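Long-range contacts in tetraacyldisaccharide 4'-kinase (Aquifex aeolicus, PDB 4EHX), which transfers the gamma-phosphate of ATP to the 4'-position of a tetraacyldisaccharide 1-phosphate, forming lipid IVA in the lipid A pathway: residues A[54-59]-A[106-111]; A[209-214]-A[290-295]; A[228-233]-A[273-278]; A[262-267]-A[279-284]. All coordinates share one frame; numbering follows the deposited sequence.

Interaction 1 of 4, residues A[54-59]-A[106-111]; sequences FVMYLA and KLLPHV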
loop_
_atom_site.group_PDB
_atom_site.type_symbol
_atom_site.label_atom_id
_atom_site.label_comp_id
_atom_site.label_asym_id
_atom_site.label_seq_id
_atom_site.Cartn_x
_atom_site.Cartn_y
_atom_site.Cartn_z
ATOM N N PHE A 54 3.163 1.415 5.192
ATOM C CA PHE A 54 3.622 0.378 6.090
ATOM C C PHE A 54 4.552 -0.606 5.390
ATOM O O PHE A 54 5.521 -1.075 5.981
ATOM C CB PHE A 54 2.460 -0.379 6.768
ATOM C CG PHE A 54 2.931 -1.305 7.835
ATOM C CD1 PHE A 54 3.263 -0.817 9.102
ATOM C CD2 PHE A 54 3.103 -2.651 7.572
ATOM C CE1 PHE A 54 3.744 -1.665 10.092
ATOM C CE2 PHE A 54 3.595 -3.497 8.547
ATOM C CZ PHE A 54 3.908 -3.008 9.812
ATOM N N VAL A 55 4.255 -0.944 4.137
ATOM C CA VAL A 55 5.152 -1.829 3.391
ATOM C C VAL A 55 6.558 -1.228 3.298
ATOM O O VAL A 55 7.557 -1.918 3.524
ATOM C CB VAL A 55 4.592 -2.168 1.974
ATOM C CG1 VAL A 55 5.622 -2.923 1.175
ATOM C CG2 VAL A 55 3.306 -2.993 2.114
ATOM N N MET A 56 6.640 0.062 2.979
ATOM C CA MET A 56 7.939 0.746 2.903
ATOM C C MET A 56 8.656 0.674 4.244
ATOM O O MET A 56 9.854 0.403 4.322
ATOM C CB MET A 56 7.745 2.213 2.525
ATOM C CG MET A 56 7.208 2.429 1.113
ATOM S SD MET A 56 6.619 4.133 0.902
ATOM C CE MET A 56 8.175 5.011 1.051
ATOM N N TYR A 57 7.905 0.946 5.302
ATOM C CA TYR A 57 8.427 0.914 6.659
ATOM C C TYR A 57 8.957 -0.474 7.028
ATOM O O TYR A 57 10.060 -0.619 7.563
ATOM C CB TYR A 57 7.331 1.355 7.631
ATOM C CG TYR A 57 7.657 1.050 9.067
ATOM C CD1 TYR A 57 8.460 1.909 9.818
ATOM C CD2 TYR A 57 7.156 -0.094 9.680
ATOM C CE1 TYR A 57 8.763 1.620 11.146
ATOM C CE2 TYR A 57 7.445 -0.387 10.998
ATOM C CZ TYR A 57 8.252 0.468 11.724
ATOM O OH TYR A 57 8.536 0.155 13.030
ATOM N N LEU A 58 8.164 -1.495 6.725
ATOM C CA LEU A 58 8.540 -2.877 6.999
ATOM C C LEU A 58 9.767 -3.300 6.191
ATOM O O LEU A 58 10.677 -3.950 6.711
ATOM C CB LEU A 58 7.346 -3.798 6.677
ATOM C CG LEU A 58 7.559 -5.303 6.787
ATOM C CD1 LEU A 58 7.931 -5.663 8.227
ATOM C CD2 LEU A 58 6.270 -6.034 6.345
ATOM N N ALA A 59 9.810 -2.923 4.917
ATOM C CA ALA A 59 10.954 -3.294 4.091
ATOM C C ALA A 59 12.230 -2.680 4.669
ATOM O O ALA A 59 13.297 -3.305 4.655
ATOM C CB ALA A 59 10.740 -2.865 2.627
ATOM N N LYS A 106 9.010 1.842 -7.315
ATOM C CA LYS A 106 9.698 3.128 -7.286
ATOM C C LYS A 106 9.900 3.585 -5.846
ATOM O O LYS A 106 10.883 4.246 -5.528
ATOM C CB LYS A 106 8.941 4.195 -8.093
ATOM C CG LYS A 106 8.860 3.931 -9.591
ATOM C CD LYS A 106 10.236 3.767 -10.266
ATOM C CE LYS A 106 11.070 5.014 -10.188
ATOM N NZ LYS A 106 12.081 5.118 -11.315
ATOM N N LEU A 107 8.974 3.218 -4.969
ATOM C CA LEU A 107 9.107 3.593 -3.560
ATOM C C LEU A 107 10.086 2.719 -2.763
ATOM O O LEU A 107 10.407 3.057 -1.626
ATOM C CB LEU A 107 7.738 3.610 -2.871
ATOM C CG LEU A 107 6.721 4.628 -3.378
ATOM C CD1 LEU A 107 5.337 4.276 -2.843
ATOM C CD2 LEU A 107 7.169 6.045 -2.972
ATOM N N LEU A 108 10.557 1.612 -3.351
ATOM C CA LEU A 108 11.485 0.707 -2.657
ATOM C C LEU A 108 12.759 0.402 -3.454
ATOM O O LEU A 108 12.890 -0.681 -4.028
ATOM C CB LEU A 108 10.789 -0.626 -2.337
ATOM C CG LEU A 108 9.455 -0.616 -1.589
ATOM C CD1 LEU A 108 8.768 -1.962 -1.735
ATOM C CD2 LEU A 108 9.669 -0.273 -0.133
ATOM N N PRO A 109 13.719 1.340 -3.465
ATOM C CA PRO A 109 14.935 1.240 -4.291
ATOM C C PRO A 109 15.909 0.066 -4.033
ATOM O O PRO A 109 16.816 -0.119 -4.846
ATOM C CB PRO A 109 15.642 2.592 -4.050
ATOM C CG PRO A 109 15.028 3.129 -2.783
ATOM C CD PRO A 109 13.605 2.655 -2.808
ATOM N N HIS A 110 15.749 -0.705 -2.959
ATOM C CA HIS A 110 16.642 -1.854 -2.727
ATOM C C HIS A 110 15.883 -3.187 -2.684
ATOM O O HIS A 110 16.426 -4.222 -2.281
ATOM C CB HIS A 110 17.398 -1.688 -1.411
ATOM C CG HIS A 110 18.047 -0.349 -1.267
ATOM N ND1 HIS A 110 19.185 0.000 -1.960
ATOM C CD2 HIS A 110 17.699 0.736 -0.537
ATOM C CE1 HIS A 110 19.519 1.241 -1.654
ATOM N NE2 HIS A 110 18.633 1.711 -0.792
ATOM N N VAL A 111 14.638 -3.158 -3.113
ATOM C CA VAL A 111 13.767 -4.322 -2.937
ATOM C C VAL A 111 13.243 -4.819 -4.281
ATOM O O VAL A 111 12.980 -4.016 -5.169
ATOM C CB VAL A 111 12.586 -3.945 -2.026
ATOM C CG1 VAL A 111 11.626 -5.093 -1.907
ATOM C CG2 VAL A 111 13.102 -3.523 -0.641
#
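Met-56 reaches from helix 51-61 across to Leu-107 and Leu-108, where helix 99-107 gives way to a type I turn. In this P-loop kinase, helix 51-61 starts within the predicted ATP-binding loop, so the contact lies directly behind the nucleotide-binding motif. From CB to tip, the methionine meets the two leucines in turn. Its CB is 4.1 Å from CD2 of Leu-108, and its CG sits nearer that same methyl, 3.9 Å from Leu-108 CD2. With CG beside the backbone N (chi1 -67°), the chain then runs on to put SD 4.0 Å from Leu-107 CD1. A bend at the last torsion (chi3 66°) swings CE toward the backbone just before the turn, 4.0 Å from Leu-107 O. Replacing Met-56 with an alanine would probably open a gap beside Leu-107 and leave that leucine's CB and CD1 without their partner on the helix. Leu-108 itself pushes its CD2 methyl against the helix backbone, 3.6 Å from Met-56 CA. The other leucine methyl, CD1, looks toward Val-55, and both Leu-108 and Val-55 rest on Ile-69 of strand 67-71. The side chains that meet here are all apolar, and most are buried. One turn further along the helix, Ala-59 closes the seam: its CB lies between two branches, 3.9 Å from CD2 of Leu-108 and 4.1 Å from CG2 of Val-111.

Interaction 2 of 4, residues A[209-214]-A[290-295]; sequences CCLLNS and NVFALN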
loop_
_atom_site.group_PDB
_atom_site.type_symbol
_atom_site.label_atom_id
_atom_site.label_comp_id
_atom_site.label_asym_id
_atom_site.label_seq_id
_atom_site.Cartn_x
_atom_site.Cartn_y
_atom_site.Cartn_z
ATOM N N CYS A 209 7.711 14.275 6.222
ATOM C CA CYS A 209 9.166 14.209 6.265
ATOM C C CYS A 209 9.829 15.214 5.331
ATOM O O CYS A 209 10.611 16.071 5.759
ATOM C CB CYS A 209 9.629 12.803 5.880
ATOM S SG CYS A 209 11.426 12.592 5.987
ATOM N N CYS A 210 9.508 15.101 4.046
ATOM C CA CYS A 210 10.234 15.812 3.007
ATOM C C CYS A 210 9.527 15.558 1.689
ATOM O O CYS A 210 8.407 15.047 1.669
ATOM C CB CYS A 210 11.633 15.218 2.883
ATOM S SG CYS A 210 11.573 13.447 2.595
ATOM N N LEU A 211 10.186 15.907 0.588
ATOM C CA LEU A 211 9.619 15.688 -0.739
ATOM C C LEU A 211 10.222 14.493 -1.473
ATOM O O LEU A 211 11.328 14.044 -1.161
ATOM C CB LEU A 211 9.833 16.952 -1.579
ATOM C CG LEU A 211 9.298 18.274 -1.043
ATOM C CD1 LEU A 211 9.723 19.435 -1.958
ATOM C CD2 LEU A 211 7.777 18.216 -0.896
ATOM N N LEU A 212 9.477 13.966 -2.438
ATOM C CA LEU A 212 10.036 13.039 -3.407
ATOM C C LEU A 212 10.153 13.784 -4.729
ATOM O O LEU A 212 9.174 14.387 -5.177
ATOM C CB LEU A 212 9.109 11.844 -3.590
ATOM C CG LEU A 212 9.042 10.888 -2.401
ATOM C CD1 LEU A 212 8.002 9.811 -2.641
ATOM C CD2 LEU A 212 10.410 10.279 -2.170
ATOM N N ASN A 213 11.330 13.755 -5.350
ATOM C CA ASN A 213 11.451 14.320 -6.689
ATOM C C ASN A 213 10.954 13.321 -7.741
ATOM O O ASN A 213 10.438 12.258 -7.394
ATOM C CB ASN A 213 12.863 14.856 -6.983
ATOM C CG ASN A 213 13.921 13.761 -7.058
ATOM O OD1 ASN A 213 13.608 12.590 -7.245
ATOM N ND2 ASN A 213 15.185 14.155 -6.939
ATOM N N SER A 214 11.072 13.675 -9.015
ATOM C CA SER A 214 10.522 12.837 -10.081
ATOM C C SER A 214 11.342 11.562 -10.309
ATOM O O SER A 214 10.873 10.630 -10.960
ATOM C CB SER A 214 10.379 13.632 -11.381
ATOM O OG SER A 214 11.630 14.124 -11.812
ATOM N N ASN A 290 10.980 19.555 -12.028
ATOM C CA ASN A 290 10.333 20.570 -11.204
ATOM C C ASN A 290 9.012 20.084 -10.590
ATOM O O ASN A 290 8.216 20.888 -10.118
ATOM C CB ASN A 290 10.153 21.898 -11.974
ATOM C CG ASN A 290 9.277 21.756 -13.236
ATOM O OD1 ASN A 290 9.114 20.662 -13.790
ATOM N ND2 ASN A 290 8.720 22.880 -13.697
ATOM N N VAL A 291 8.809 18.765 -10.576
ATOM C CA VAL A 291 7.568 18.149 -10.093
ATOM C C VAL A 291 7.874 17.204 -8.936
ATOM O O VAL A 291 8.734 16.339 -9.068
ATOM C CB VAL A 291 6.889 17.357 -11.216
ATOM C CG1 VAL A 291 5.607 16.707 -10.725
ATOM C CG2 VAL A 291 6.627 18.263 -12.424
ATOM N N PHE A 292 7.167 17.375 -7.817
ATOM C CA PHE A 292 7.450 16.652 -6.576
ATOM C C PHE A 292 6.183 16.095 -5.933
ATOM O O PHE A 292 5.073 16.543 -6.228
ATOM C CB PHE A 292 8.122 17.597 -5.567
ATOM C CG PHE A 292 9.364 18.260 -6.089
ATOM C CD1 PHE A 292 9.282 19.418 -6.845
ATOM C CD2 PHE A 292 10.612 17.718 -5.832
ATOM C CE1 PHE A 292 10.425 20.021 -7.341
ATOM C CE2 PHE A 292 11.762 18.322 -6.319
ATOM C CZ PHE A 292 11.665 19.471 -7.079
ATOM N N ALA A 293 6.365 15.123 -5.041
ATOM C CA ALA A 293 5.287 14.614 -4.196
ATOM C C ALA A 293 5.669 14.797 -2.727
ATOM O O ALA A 293 6.830 15.017 -2.405
ATOM C CB ALA A 293 5.001 13.131 -4.504
ATOM N N LEU A 294 4.689 14.730 -1.839
ATOM C CA LEU A 294 4.975 14.816 -0.423
ATOM C C LEU A 294 5.450 13.453 0.083
ATOM O O LEU A 294 4.991 12.405 -0.378
ATOM C CB LEU A 294 3.736 15.263 0.341
ATOM C CG LEU A 294 3.054 16.539 -0.160
ATOM C CD1 LEU A 294 1.784 16.818 0.641
ATOM C CD2 LEU A 294 4.004 17.719 -0.092
ATOM N N ASN A 295 6.379 13.469 1.028
ATOM C CA ASN A 295 6.885 12.227 1.594
ATOM C C ASN A 295 6.617 12.184 3.086
ATOM O O ASN A 295 7.038 13.068 3.833
ATOM C CB ASN A 295 8.382 12.078 1.306
ATOM C CG ASN A 295 8.881 10.654 1.510
ATOM O OD1 ASN A 295 8.096 9.726 1.715
ATOM N ND2 ASN A 295 10.189 10.475 1.432
HETATM O O HOH W 1 11.413 16.464 -9.494
#
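Cys-209 and Cys-210 both aim their backbone N-H groups at the carbonyl of Asn-295, a classic beta bulge in an antiparallel strand pair. Cys-209 N is 2.8 Å from Asn-295 O and lies in the carbonyl plane; Cys-210 N, at 3.2 Å from the same oxygen, is tilted out of it. Past the bulge the register is regular: Leu-212 N to Ala-293 O is 2.8 Å and Ala-293 N to Leu-212 O 2.9 Å. Asn-295 has CG anti to the backbone N (chi1 -164°), which sets the amide on one sheet face with Cys-210 and Leu-212, its ND2 3.5 Å from SG of the cysteine and 3.6 Å from CD2 of the leucine. Leu-211 and Leu-294 meet by their CD2 methyls at 3.9 Å. Where the strands part, a water takes the N-H of Ser-214 and donates to Val-291 O, while Asn-213 CB packs against CE2 of Phe-292. Further out, Leu-294 is covered by helix 237-248, the hydroxyl of Ser-214 bonds to Tyr-288 O, and the backbone of Phe-292 pairs with strand 275-277. Between the strands every polar bond is main-chain or through the water, so the pairing probably depends little on side-chain identity.

Interaction 3 of 4, residues A[228-233]-A[273-278]; sequences EVIAFS and EIYLTT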
loop_
_atom_site.group_PDB
_atom_site.type_symbol
_atom_site.label_atom_id
_atom_site.label_comp_id
_atom_site.label_asym_id
_atom_site.label_seq_id
_atom_site.Cartn_x
_atom_site.Cartn_y
_atom_site.Cartn_z
ATOM N N GLU A 228 5.627 29.805 -4.078
ATOM C CA GLU A 228 4.270 29.279 -4.192
ATOM C C GLU A 228 4.305 28.158 -5.227
ATOM O O GLU A 228 5.088 28.210 -6.174
ATOM C CB GLU A 228 3.289 30.366 -4.631
ATOM C CG GLU A 228 3.104 31.489 -3.620
ATOM C CD GLU A 228 2.116 32.549 -4.087
ATOM O OE1 GLU A 228 1.880 32.659 -5.310
ATOM O OE2 GLU A 228 1.576 33.274 -3.226
ATOM N N VAL A 229 3.473 27.140 -5.052
ATOM C CA VAL A 229 3.504 26.008 -5.968
ATOM C C VAL A 229 2.213 25.877 -6.752
ATOM O O VAL A 229 1.177 26.428 -6.378
ATOM C CB VAL A 229 3.748 24.689 -5.223
ATOM C CG1 VAL A 229 5.046 24.756 -4.438
ATOM C CG2 VAL A 229 2.569 24.384 -4.312
ATOM N N ILE A 230 2.287 25.139 -7.851
ATOM C CA ILE A 230 1.102 24.727 -8.582
ATOM C C ILE A 230 0.877 23.257 -8.249
ATOM O O ILE A 230 1.751 22.427 -8.476
ATOM C CB ILE A 230 1.301 24.889 -10.095
ATOM C CG1 ILE A 230 1.514 26.366 -10.444
ATOM C CG2 ILE A 230 0.110 24.333 -10.847
ATOM C CD1 ILE A 230 2.040 26.596 -11.843
ATOM N N ALA A 231 -0.281 22.939 -7.688
ATOM C CA ALA A 231 -0.575 21.563 -7.310
ATOM C C ALA A 231 -1.614 20.953 -8.240
ATOM O O ALA A 231 -2.458 21.660 -8.804
ATOM C CB ALA A 231 -1.049 21.493 -5.865
ATOM N N PHE A 232 -1.550 19.634 -8.391
ATOM C CA PHE A 232 -2.488 18.924 -9.243
ATOM C C PHE A 232 -2.617 17.450 -8.870
ATOM O O PHE A 232 -1.714 16.855 -8.276
ATOM C CB PHE A 232 -2.146 19.105 -10.726
ATOM C CG PHE A 232 -0.864 18.437 -11.156
ATOM C CD1 PHE A 232 -0.858 17.103 -11.543
ATOM C CD2 PHE A 232 0.323 19.152 -11.208
ATOM C CE1 PHE A 232 0.309 16.488 -11.951
ATOM C CE2 PHE A 232 1.503 18.542 -11.617
ATOM C CZ PHE A 232 1.493 17.211 -11.992
ATOM N N SER A 233 -3.761 16.873 -9.207
ATOM C CA SER A 233 -4.054 15.503 -8.828
ATOM C C SER A 233 -4.789 14.798 -9.953
ATOM O O SER A 233 -5.661 15.379 -10.602
ATOM C CB SER A 233 -4.888 15.468 -7.547
ATOM O OG SER A 233 -4.997 14.143 -7.064
ATOM N N GLU A 273 8.632 26.927 -12.748
ATOM C CA GLU A 273 7.621 26.770 -11.703
ATOM C C GLU A 273 7.849 25.455 -10.965
ATOM O O GLU A 273 8.471 24.531 -11.499
ATOM C CB GLU A 273 6.198 26.825 -12.273
ATOM C CG GLU A 273 5.844 28.122 -12.995
ATOM C CD GLU A 273 5.513 29.272 -12.049
ATOM O OE1 GLU A 273 5.171 29.003 -10.881
ATOM O OE2 GLU A 273 5.590 30.449 -12.476
ATOM N N ILE A 274 7.348 25.384 -9.734
ATOM C CA ILE A 274 7.392 24.159 -8.949
ATOM C C ILE A 274 6.005 23.554 -8.827
ATOM O O ILE A 274 5.042 24.255 -8.537
ATOM C CB ILE A 274 7.940 24.407 -7.535
ATOM C CG1 ILE A 274 9.362 24.965 -7.624
ATOM C CG2 ILE A 274 7.889 23.106 -6.709
ATOM C CD1 ILE A 274 9.959 25.337 -6.283
ATOM N N TYR A 275 5.915 22.246 -9.059
ATOM C CA TYR A 275 4.644 21.539 -8.991
ATOM C C TYR A 275 4.657 20.502 -7.881
ATOM O O TYR A 275 5.685 19.871 -7.607
ATOM C CB TYR A 275 4.323 20.839 -10.318
ATOM C CG TYR A 275 4.192 21.786 -11.489
ATOM C CD1 TYR A 275 5.312 22.254 -12.152
ATOM C CD2 TYR A 275 2.947 22.215 -11.920
ATOM C CE1 TYR A 275 5.198 23.138 -13.222
ATOM C CE2 TYR A 275 2.820 23.092 -12.983
ATOM C CZ TYR A 275 3.949 23.550 -13.628
ATOM O OH TYR A 275 3.809 24.414 -14.680
ATOM N N LEU A 276 3.498 20.329 -7.257
ATOM C CA LEU A 276 3.272 19.241 -6.310
ATOM C C LEU A 276 2.122 18.386 -6.801
ATOM O O LEU A 276 1.115 18.905 -7.278
ATOM C CB LEU A 276 2.946 19.785 -4.916
ATOM C CG LEU A 276 4.063 20.616 -4.288
ATOM C CD1 LEU A 276 3.731 20.948 -2.840
ATOM C CD2 LEU A 276 5.382 19.860 -4.392
ATOM N N THR A 277 2.283 17.073 -6.696
ATOM C CA THR A 277 1.236 16.143 -7.085
ATOM C C THR A 277 1.362 14.902 -6.205
ATOM O O THR A 277 2.140 14.903 -5.241
ATOM C CB THR A 277 1.323 15.779 -8.584
ATOM O OG1 THR A 277 0.210 14.951 -8.947
ATOM C CG2 THR A 277 2.646 15.045 -8.898
ATOM N N THR A 278 0.589 13.863 -6.510
ATOM C CA THR A 278 0.622 12.635 -5.710
ATOM C C THR A 278 1.636 11.646 -6.274
ATOM O O THR A 278 1.976 11.704 -7.449
ATOM C CB THR A 278 -0.757 11.931 -5.666
ATOM O OG1 THR A 278 -1.053 11.373 -6.955
ATOM C CG2 THR A 278 -1.858 12.910 -5.266
HETATM O O HOH W 2 6.137 27.779 -8.691
#
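Thr-277 donates its hydroxyl to the backbone of Phe-232, OG1 to O at 2.8 Å, from well above the carbonyl plane. This side-chain bond extends a parallel beta pairing of strands 229-233 and 275-277; strand 229-233 lies between strands 252-257 and 275-277, parallel to both. Three backbone bonds precede it: Ile-230 N to Ile-274 O, the straightest at 170°, Leu-276 N to Ile-230 O, and Phe-232 N to Leu-276 O. At the start a water bridges Glu-228 O, Ile-274 N and Glu-273 OE1, the last also salt-bridged to Lys-253. The ring of Phe-232, its CG set between the backbone N and carbonyl carbon (chi1 68°), turns across the neighbouring strand. Thr-277 CB stands over one face in a CH-pi contact, 3.8 Å from the centroid, while CB of Tyr-275 comes to the ring edge, 3.9 Å from CE2 of Phe-232. With an alanine in place of Phe-232, Thr-277 CB is likely to lose its aromatic cover and a gap to open beside Tyr-275. Ile-230 runs alongside Tyr-275, its CB 3.6 Å from CD2 of the tyrosine. At the far end, Ser-233 OG is buried with no polar partner, 3.8 Å from the Thr-278 CG2 methyl.

Interaction 4 of 4, residues A[262-267]-A[279-284]; sequences YDYSDF and PKDLIK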
loop_
_atom_site.group_PDB
_atom_site.type_symbol
_atom_site.label_atom_id
_atom_site.label_comp_id
_atom_site.label_asym_id
_atom_site.label_seq_id
_atom_site.Cartn_x
_atom_site.Cartn_y
_atom_site.Cartn_z
ATOM N N TYR A 262 -5.938 9.629 -16.181
ATOM C CA TYR A 262 -4.965 10.450 -16.893
ATOM C C TYR A 262 -3.565 9.839 -16.917
ATOM O O TYR A 262 -2.955 9.600 -15.870
ATOM C CB TYR A 262 -4.927 11.862 -16.302
ATOM C CG TYR A 262 -4.389 12.903 -17.253
ATOM C CD1 TYR A 262 -4.860 12.989 -18.555
ATOM C CD2 TYR A 262 -3.420 13.811 -16.844
ATOM C CE1 TYR A 262 -4.375 13.940 -19.430
ATOM C CE2 TYR A 262 -2.926 14.769 -17.712
ATOM C CZ TYR A 262 -3.407 14.828 -19.005
ATOM O OH TYR A 262 -2.917 15.781 -19.870
ATOM N N ASP A 263 -3.071 9.585 -18.126
ATOM C CA ASP A 263 -1.729 9.046 -18.323
ATOM C C ASP A 263 -0.717 10.165 -18.592
ATOM O O ASP A 263 0.423 9.906 -18.977
ATOM C CB ASP A 263 -1.720 8.007 -19.455
ATOM C CG ASP A 263 -1.865 8.630 -20.839
ATOM O OD1 ASP A 263 -2.353 9.776 -20.945
ATOM O OD2 ASP A 263 -1.494 7.957 -21.825
ATOM N N TYR A 264 -1.151 11.404 -18.375
ATOM C CA TYR A 264 -0.299 12.582 -18.537
ATOM C C TYR A 264 0.460 12.603 -19.857
ATOM O O TYR A 264 1.651 12.912 -19.900
ATOM C CB TYR A 264 0.650 12.738 -17.345
ATOM C CG TYR A 264 -0.096 13.065 -16.078
ATOM C CD1 TYR A 264 -0.378 14.384 -15.739
ATOM C CD2 TYR A 264 -0.555 12.056 -15.238
ATOM C CE1 TYR A 264 -1.082 14.690 -14.590
ATOM C CE2 TYR A 264 -1.258 12.352 -14.086
ATOM C CZ TYR A 264 -1.518 13.671 -13.768
ATOM O OH TYR A 264 -2.215 13.975 -12.625
ATOM N N SER A 265 -0.247 12.280 -20.934
ATOM C CA SER A 265 0.321 12.344 -22.272
ATOM C C SER A 265 0.339 13.786 -22.768
ATOM O O SER A 265 1.185 14.162 -23.576
ATOM C CB SER A 265 -0.466 11.449 -23.235
ATOM O OG SER A 265 -1.860 11.693 -23.145
ATOM N N ASP A 266 -0.594 14.590 -22.262
ATOM C CA ASP A 266 -0.722 15.985 -22.679
ATOM C C ASP A 266 -0.275 16.986 -21.613
ATOM O O ASP A 266 -0.539 18.183 -21.738
ATOM C CB ASP A 266 -2.165 16.294 -23.094
ATOM C CG ASP A 266 -2.460 15.900 -24.531
ATOM O OD1 ASP A 266 -1.891 14.897 -25.011
ATOM O OD2 ASP A 266 -3.265 16.599 -25.184
ATOM N N PHE A 267 0.398 16.509 -20.569
ATOM C CA PHE A 267 0.857 17.402 -19.501
ATOM C C PHE A 267 2.027 18.286 -19.953
ATOM O O PHE A 267 3.048 17.783 -20.439
ATOM C CB PHE A 267 1.227 16.620 -18.239
ATOM C CG PHE A 267 1.531 17.497 -17.063
ATOM C CD1 PHE A 267 0.530 18.253 -16.472
ATOM C CD2 PHE A 267 2.816 17.582 -16.556
ATOM C CE1 PHE A 267 0.803 19.073 -15.401
ATOM C CE2 PHE A 267 3.095 18.397 -15.477
ATOM C CZ PHE A 267 2.086 19.144 -14.900
ATOM N N PRO A 279 2.112 10.709 -5.438
ATOM C CA PRO A 279 3.069 9.721 -5.957
ATOM C C PRO A 279 2.514 8.909 -7.132
ATOM O O PRO A 279 3.259 8.595 -8.065
ATOM C CB PRO A 279 3.341 8.834 -4.740
ATOM C CG PRO A 279 3.151 9.775 -3.567
ATOM C CD PRO A 279 1.990 10.655 -3.971
ATOM N N LYS A 280 1.226 8.581 -7.095
ATOM C CA LYS A 280 0.604 7.840 -8.188
ATOM C C LYS A 280 0.626 8.629 -9.495
ATOM O O LYS A 280 0.719 8.051 -10.578
ATOM C CB LYS A 280 -0.833 7.442 -7.848
ATOM C CG LYS A 280 -1.516 6.659 -8.965
ATOM C CD LYS A 280 -2.957 6.304 -8.634
ATOM C CE LYS A 280 -3.611 5.558 -9.793
ATOM N NZ LYS A 280 -5.046 5.251 -9.531
ATOM N N ASP A 281 0.516 9.950 -9.396
ATOM C CA ASP A 281 0.644 10.803 -10.579
ATOM C C ASP A 281 2.109 10.959 -10.979
ATOM O O ASP A 281 2.462 10.959 -12.162
ATOM C CB ASP A 281 0.049 12.182 -10.303
ATOM C CG ASP A 281 -1.455 12.149 -10.174
ATOM O OD1 ASP A 281 -2.124 11.919 -11.201
ATOM O OD2 ASP A 281 -1.963 12.364 -9.055
ATOM N N LEU A 282 2.962 11.079 -9.973
ATOM C CA LEU A 282 4.366 11.382 -10.203
ATOM C C LEU A 282 5.054 10.317 -11.054
ATOM O O LEU A 282 5.995 10.623 -11.776
ATOM C CB LEU A 282 5.083 11.563 -8.863
ATOM C CG LEU A 282 6.548 11.997 -8.876
ATOM C CD1 LEU A 282 6.728 13.401 -9.505
ATOM C CD2 LEU A 282 7.089 11.955 -7.460
ATOM N N ILE A 283 4.593 9.067 -10.977
ATOM C CA ILE A 283 5.265 7.993 -11.713
ATOM C C ILE A 283 5.184 8.218 -13.222
ATOM O O ILE A 283 5.985 7.669 -13.974
ATOM C CB ILE A 283 4.739 6.576 -11.359
ATOM C CG1 ILE A 283 3.235 6.473 -11.596
ATOM C CG2 ILE A 283 5.083 6.213 -9.927
ATOM C CD1 ILE A 283 2.676 5.073 -11.362
ATOM N N LYS A 284 4.236 9.046 -13.653
ATOM C CA LYS A 284 4.016 9.283 -15.077
ATOM C C LYS A 284 4.727 10.538 -15.554
ATOM O O LYS A 284 4.639 10.906 -16.724
ATOM C CB LYS A 284 2.516 9.379 -15.375
ATOM C CG LYS A 284 1.751 8.102 -15.071
ATOM C CD LYS A 284 0.437 8.403 -14.375
ATOM C CE LYS A 284 -0.270 7.125 -13.951
ATOM N NZ LYS A 284 -0.601 6.273 -15.123
#
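The hydroxyl of Tyr-264 gives a short hydrogen bond to Asp-281, OH to OD1 at 2.5 Å. It approaches from above the carboxylate plane, and the tyrosine ring and carboxylate stand nearly perpendicular, at 85°. Seen from the ring, OD1 lies at the edge, also 3.0 Å from CE2 of Tyr-264. The other carboxylate oxygen, OD2, is held by Thr-278 OG1 and by the backbone N of Gly-234, so the acid is gripped at both oxygens and its rotation is probably fixed. Those bonds would be expected to favour the ionised form of this buried carboxylate. Lys-284 crosses the tyrosine at about a right angle and touches the same edge further back, its CD 3.9 Å from CD2 of Tyr-264. A bend near the start of the lysine chain (chi2 137°) also brings CD to 3.9 Å from the carbonyl O of Tyr-262; the amino group makes a long, weak ion pair with Asp-99. Within the loop, CD2 of Tyr-262 lies over the centre of the Tyr-264 ring face. The loop 262-267 thereby closes over one side of helix 279-282, while Leu-282 packs on strand 291-300 and Ile-283 on helix 99-107.

How the interactions relate
Interactions 1, 2 and 3 are buried, whereas interaction 4 is partly buried, with Asp-263 exposed at its margin. Their chemistry follows their place: interaction 1 is apolar packing behind the P-loop, interactions 2 and 3 are sheet pairings, antiparallel and parallel, and interaction 4 combines one short side-chain hydrogen bond with lysine packing. Strands 275-277 and 291-300 are neighbours, joining interactions 2 and 3, where Asn-290 O faces Tyr-275 N at 2.9 Å. Interaction 4 packs on the strands of both: Leu-282 CD2 lies 3.8 Å from Ala-293 CB of interaction 2, and Tyr-264 CE1 is 3.5 Å from Phe-232 CE1 of interaction 3. Interaction 1 meets this group through Leu-107 CD2, 3.9 Å from Leu-212 CD1.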